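PDB 5T87: CdiI immunity protein from Cupriavidus taiwanensis, which probably protects its own cell by binding and neutralising the matching CdiA toxin of a contact-dependent growth inhibition system. Local coordinates for residues A[86-89]-A[90-94]; A[102-105]-A[106-109]. One frame throughout, in Å; residues are numbered along the deposited sequence.

In the fold
Two consecutive helices of a mainly helical chain carry these contacts. Contact 1 is the C-terminal end of helix 82-91 and the turn after it; contact 2 lies in the middle of helix 96-114, and their centres are 10 Å apart. They touch directly: Leu-89 CD2 is 3.6 Å from Ala-105 CB, and Glu-86 CB is 3.8 Å from Leu-109 CD2. Contact 1 is partly buried, with bonds that weaken near the helix end and one apolar pair over a ring. Contact 2 is more buried and regularly bonded, yet it turns a row of aspartates toward the CdiA toxin, so its acidic chemistry belongs to the interface between the proteins.

Contact 1. Residues A[86-89]-A[90-94]; sequences EEFL and LSLGG
Leu-90 bonds back to Glu-86 near the C-terminal end of helix 82-91: its N donates to Glu-86 O at 2.9 Å, nearly straight with an N-H...O angle of 163°. The two side chains run side by side in the same direction, Leu-90 CD1 resting 4.0 Å from Glu-86 CG. Glu-86 is extended beyond CG, which carries its carboxylate past the leucine to Arg-110, where OE2 makes a salt bridge.

Leu-89 is the acceptor for the next leucine. Its O takes a weak i to i+3 bond from Leu-92 N, 3.4 Å long, consistent with the regular i to i+4 pattern giving way near the end of the helix. Between these two, Ser-91 N still reaches Glu-87 O, but the N-H...O angle drops to 137°, and its hydroxyl turns back to the chain: OG donates to Phe-88 O at 2.7 Å. A chi1 of 65° sets OG between the backbone N and the carbonyl carbon, close to that oxygen.

The side chain of Leu-92 packs on Phe-88. Its CD1 lies over one face of the ring, displaced toward the rim, 4.1 Å from the centroid in a CH-pi contact.

Around this turn, Phe-88 meets Phe-46 edge-to-face and packs on Val-70 of helix 60-76. The side chain of Leu-89 reaches both Val-67 of helix 60-76 and helix 96-114.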
ATOM      1  N   GLU A  86     -12.470  -9.124   0.189  1.00 50.40           N
ATOM      2  CA  GLU A  86     -13.079  -8.617   1.410  1.00 52.07           C
ATOM      3  C   GLU A  86     -13.039  -9.628   2.564  1.00 51.51           C
ATOM      4  O   GLU A  86     -12.715  -9.255   3.698  1.00 51.27           O
ATOM      5  CB  GLU A  86     -14.504  -8.151   1.153  1.00 55.03           C
ATOM      6  CG  GLU A  86     -15.062  -7.335   2.307  1.00 57.60           C
ATOM      7  CD  GLU A  86     -16.446  -6.810   2.028  1.00 61.50           C
ATOM      8  OE1 GLU A  86     -17.360  -7.629   1.772  1.00 63.72           O
ATOM      9  OE2 GLU A  86     -16.618  -5.574   2.068  1.00 64.28           O
ATOM     10  N   GLU A  87     -13.372 -10.886   2.279  1.00 51.88           N
ATOM     11  CA  GLU A  87     -13.328 -11.952   3.297  1.00 52.88           C
ATOM     12  C   GLU A  87     -11.913 -12.100   3.846  1.00 50.45           C
ATOM     13  O   GLU A  87     -11.724 -12.289   5.063  1.00 51.17           O
ATOM     14  CB  GLU A  87     -13.851 -13.304   2.756  1.00 54.70           C
ATOM     15  CG  GLU A  87     -15.370 -13.437   2.876  1.00 58.86           C
ATOM     16  CD  GLU A  87     -16.019 -14.444   1.917  1.00 60.23           C
ATOM     17  OE1 GLU A  87     -15.478 -15.557   1.716  1.00 60.70           O
ATOM     18  OE2 GLU A  87     -17.100 -14.119   1.378  1.00 60.55           O
ATOM     19  N   PHE A  88     -10.937 -12.005   2.939  1.00 46.77           N
ATOM     20  CA  PHE A  88      -9.517 -12.003   3.302  1.00 44.28           C
ATOM     21  C   PHE A  88      -9.145 -10.873   4.274  1.00 43.73           C
ATOM     22  O   PHE A  88      -8.607 -11.119   5.354  1.00 42.07           O
ATOM     23  CB  PHE A  88      -8.657 -11.907   2.052  1.00 42.39           C
ATOM     24  CG  PHE A  88      -7.222 -11.664   2.342  1.00 42.18           C
ATOM     25  CD1 PHE A  88      -6.438 -12.665   2.904  1.00 42.49           C
ATOM     26  CD2 PHE A  88      -6.646 -10.420   2.088  1.00 41.92           C
ATOM     27  CE1 PHE A  88      -5.103 -12.447   3.188  1.00 42.26           C
ATOM     28  CE2 PHE A  88      -5.310 -10.198   2.361  1.00 41.38           C
ATOM     29  CZ  PHE A  88      -4.538 -11.214   2.909  1.00 41.72           C
ATOM     30  N   LEU A  89      -9.467  -9.644   3.902  1.00 43.81           N
ATOM     31  CA  LEU A  89      -9.094  -8.505   4.731  1.00 45.81           C
ATOM     32  C   LEU A  89      -9.835  -8.495   6.067  1.00 47.61           C
ATOM     33  O   LEU A  89      -9.248  -8.133   7.100  1.00 48.25           O
ATOM     34  CB  LEU A  89      -9.326  -7.199   3.978  1.00 46.48           C
ATOM     35  CG  LEU A  89      -8.475  -7.009   2.716  1.00 45.64           C
ATOM     36  CD1 LEU A  89      -8.946  -5.791   1.935  1.00 46.45           C
ATOM     37  CD2 LEU A  89      -7.001  -6.894   3.056  1.00 45.55           C
ATOM     38  N   LEU A  90     -11.107  -8.893   6.048  1.00 48.21           N
ATOM     39  CA  LEU A  90     -11.896  -8.980   7.269  1.00 49.84           C
ATOM     40  C   LEU A  90     -11.433 -10.094   8.199  1.00 50.22           C
ATOM     41  O   LEU A  90     -11.573  -9.971   9.417  1.00 51.17           O
ATOM     42  CB  LEU A  90     -13.368  -9.200   6.947  1.00 51.96           C
ATOM     43  CG  LEU A  90     -14.150  -8.021   6.368  1.00 53.40           C
ATOM     44  CD1 LEU A  90     -15.558  -8.522   6.057  1.00 55.24           C
ATOM     45  CD2 LEU A  90     -14.187  -6.813   7.302  1.00 53.93           C
ATOM     46  N   SER A  91     -10.903 -11.181   7.637  1.00 49.58           N
ATOM     47  CA  SER A  91     -10.438 -12.301   8.456  1.00 50.81           C
ATOM     48  C   SER A  91      -9.190 -11.971   9.272  1.00 51.30           C
ATOM     49  O   SER A  91      -8.862 -12.709  10.202  1.00 52.64           O
ATOM     50  CB  SER A  91     -10.191 -13.550   7.606  1.00 50.36           C
ATOM     51  OG  SER A  91      -9.140 -13.352   6.690  1.00 49.37           O
ATOM     52  N   LEU A  92      -8.517 -10.866   8.938  1.00 51.83           N
ATOM     53  CA  LEU A  92      -7.314 -10.402   9.652  1.00 52.95           C
ATOM     54  C   LEU A  92      -7.548  -9.351  10.752  1.00 54.75           C
ATOM     55  O   LEU A  92      -6.650  -9.098  11.560  1.00 56.21           O
ATOM     56  CB  LEU A  92      -6.327  -9.813   8.646  1.00 51.31           C
ATOM     57  CG  LEU A  92      -5.983 -10.669   7.424  1.00 49.74           C
ATOM     58  CD1 LEU A  92      -5.220  -9.845   6.401  1.00 48.39           C
ATOM     59  CD2 LEU A  92      -5.212 -11.918   7.810  1.00 50.35           C
ATOM     60  N   GLY A  93      -8.732  -8.741  10.789  1.00 56.21           N
ATOM     61  CA  GLY A  93      -9.018  -7.645  11.730  1.00 59.08           C
ATOM     62  C   GLY A  93      -8.727  -7.914  13.200  1.00 61.77           C
ATOM     63  O   GLY A  93      -8.502  -6.974  13.971  1.00 62.51           O
ATOM     64  N   GLY A  94      -8.740  -9.195  13.580  1.00 63.10           N
ATOM     65  CA  GLY A  94      -8.524  -9.627  14.950  1.00 65.37           C
ATOM     66  C   GLY A  94      -7.099  -9.951  15.354  1.00 66.71           C
ATOM     67  O   GLY A  94      -6.861 -10.227  16.530  1.00 68.90           O
TER

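Contact 2. Residues A[102-105]-A[106-109]; sequences ASDA and LDDL
Asp-108 N bonds back to Asp-104 O at 3.1 Å in these two turns of alpha-helix, part of helix 96-114, where i to i+4 backbone bonds follow in succession. The donor comes from above the carbonyl plane, 38° out of it. On either side in sequence, Leu-106 N donates to Ala-102 O at 2.9 Å, and Leu-109 N to Ala-105 O at the same length.

Asp-108 can be followed outward. CB sits 3.2 Å from Ala-105 O, and CG, anti to its own carbonyl carbon at a chi1 of -65°, lies 3.2 Å from Asp-104 O. This torsion folds the carboxylate back along the helix, so that OD1 is 3.1 Å from Asp-104 O, two acceptors without a bond between them. OD1 has salt bridges to Arg-50 and Arg-23 of the CdiA toxin chain, whose positive charges probably offset the nearby carbonyl oxygen. OD2 lies 3.7 Å from Asp-104 O and is hydrogen-bonded elsewhere in the structure.

Asp-104 also faces the toxin, with OD2 hydrogen-bonded to Ser-21 of that chain, while Asp-107 packs on Thr-56 of the toxin. This acidic side of the helix is thus part of the toxin-binding surface, consistent with an immunity protein. The apolar side instead belongs to the helical core: Ala-105 meets Val-67, and Leu-109 packs on Ala-74. The acidic row holds two carboxylates, probably both negative, whose OD1 (Asp-104) and OD2 (Asp-107) are 4.3 Å apart.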
ATOM      1  N   ALA A 102      -4.556  -4.076   7.251  1.00 50.13           N
ATOM      2  CA  ALA A 102      -5.856  -4.632   6.830  1.00 50.54           C
ATOM      3  C   ALA A 102      -6.906  -3.538   6.730  1.00 51.25           C
ATOM      4  O   ALA A 102      -7.584  -3.430   5.719  1.00 51.46           O
ATOM      5  CB  ALA A 102      -6.327  -5.730   7.780  1.00 51.25           C
ATOM      6  N   SER A 103      -7.002  -2.715   7.769  1.00 52.40           N
ATOM      7  CA  SER A 103      -7.902  -1.565   7.786  1.00 53.36           C
ATOM      8  C   SER A 103      -7.682  -0.616   6.599  1.00 53.29           C
ATOM      9  O   SER A 103      -8.638  -0.198   5.968  1.00 54.29           O
ATOM     10  CB  SER A 103      -7.737  -0.800   9.100  1.00 55.05           C
ATOM     11  OG  SER A 103      -8.653   0.271   9.182  1.00 56.63           O
ATOM     12  N   ASP A 104      -6.430  -0.289   6.295  1.00 53.64           N
ATOM     13  CA  ASP A 104      -6.106   0.617   5.183  1.00 54.71           C
ATOM     14  C   ASP A 104      -6.270  -0.050   3.814  1.00 54.18           C
ATOM     15  O   ASP A 104      -6.527   0.627   2.815  1.00 55.18           O
ATOM     16  CB  ASP A 104      -4.672   1.141   5.294  1.00 55.82           C
ATOM     17  CG  ASP A 104      -4.429   1.977   6.549  1.00 59.04           C
ATOM     18  OD1 ASP A 104      -5.397   2.421   7.214  1.00 60.83           O
ATOM     19  OD2 ASP A 104      -3.240   2.199   6.860  1.00 60.64           O
ATOM     20  N   ALA A 105      -6.081  -1.366   3.752  1.00 52.70           N
ATOM     21  CA  ALA A 105      -6.319  -2.106   2.517  1.00 51.70           C
ATOM     22  C   ALA A 105      -7.828  -2.131   2.214  1.00 52.74           C
ATOM     23  O   ALA A 105      -8.256  -2.006   1.063  1.00 51.60           O
ATOM     24  CB  ALA A 105      -5.760  -3.511   2.633  1.00 50.40           C
ATOM     25  N   LEU A 106      -8.613  -2.267   3.277  1.00 53.79           N
ATOM     26  CA  LEU A 106     -10.066  -2.219   3.219  1.00 55.74           C
ATOM     27  C   LEU A 106     -10.584  -0.841   2.761  1.00 57.00           C
ATOM     28  O   LEU A 106     -11.508  -0.758   1.944  1.00 55.15           O
ATOM     29  CB  LEU A 106     -10.623  -2.566   4.598  1.00 57.70           C
ATOM     30  CG  LEU A 106     -11.963  -3.267   4.700  1.00 60.66           C
ATOM     31  CD1 LEU A 106     -11.957  -4.571   3.902  1.00 60.08           C
ATOM     32  CD2 LEU A 106     -12.251  -3.522   6.181  1.00 62.50           C
ATOM     33  N   ASP A 107      -9.979   0.230   3.291  1.00 58.70           N
ATOM     34  CA  ASP A 107     -10.188   1.589   2.770  1.00 60.19           C
ATOM     35  C   ASP A 107      -9.980   1.605   1.255  1.00 59.42           C
ATOM     36  O   ASP A 107     -10.792   2.165   0.535  1.00 60.03           O
ATOM     37  CB  ASP A 107      -9.232   2.609   3.428  1.00 61.92           C
ATOM     38  CG  ASP A 107      -9.672   3.034   4.838  1.00 64.47           C
ATOM     39  OD1 ASP A 107     -10.680   2.495   5.347  1.00 64.60           O
ATOM     40  OD2 ASP A 107      -9.002   3.920   5.439  1.00 65.78           O
ATOM     41  N   ASP A 108      -8.900   0.973   0.789  1.00 58.17           N
ATOM     42  CA  ASP A 108      -8.582   0.916  -0.640  1.00 57.72           C
ATOM     43  C   ASP A 108      -9.651   0.154  -1.421  1.00 57.56           C
ATOM     44  O   ASP A 108     -10.077   0.599  -2.491  1.00 57.70           O
ATOM     45  CB  ASP A 108      -7.172   0.320  -0.883  1.00 56.62           C
ATOM     46  CG  ASP A 108      -6.040   1.206  -0.323  1.00 57.22           C
ATOM     47  OD1 ASP A 108      -6.337   2.284   0.251  1.00 57.99           O
ATOM     48  OD2 ASP A 108      -4.851   0.830  -0.468  1.00 56.50           O
ATOM     49  N   LEU A 109     -10.105  -0.967  -0.866  1.00 57.91           N
ATOM     50  CA  LEU A 109     -11.151  -1.777  -1.492  1.00 59.08           C
ATOM     51  C   LEU A 109     -12.464  -1.008  -1.623  1.00 62.12           C
ATOM     52  O   LEU A 109     -13.022  -0.904  -2.718  1.00 62.17           O
ATOM     53  CB  LEU A 109     -11.395  -3.061  -0.698  1.00 58.26           C
ATOM     54  CG  LEU A 109     -12.250  -4.137  -1.375  1.00 58.77           C
ATOM     55  CD1 LEU A 109     -11.611  -4.606  -2.675  1.00 58.40           C
ATOM     56  CD2 LEU A 109     -12.491  -5.321  -0.443  1.00 59.47           C
TER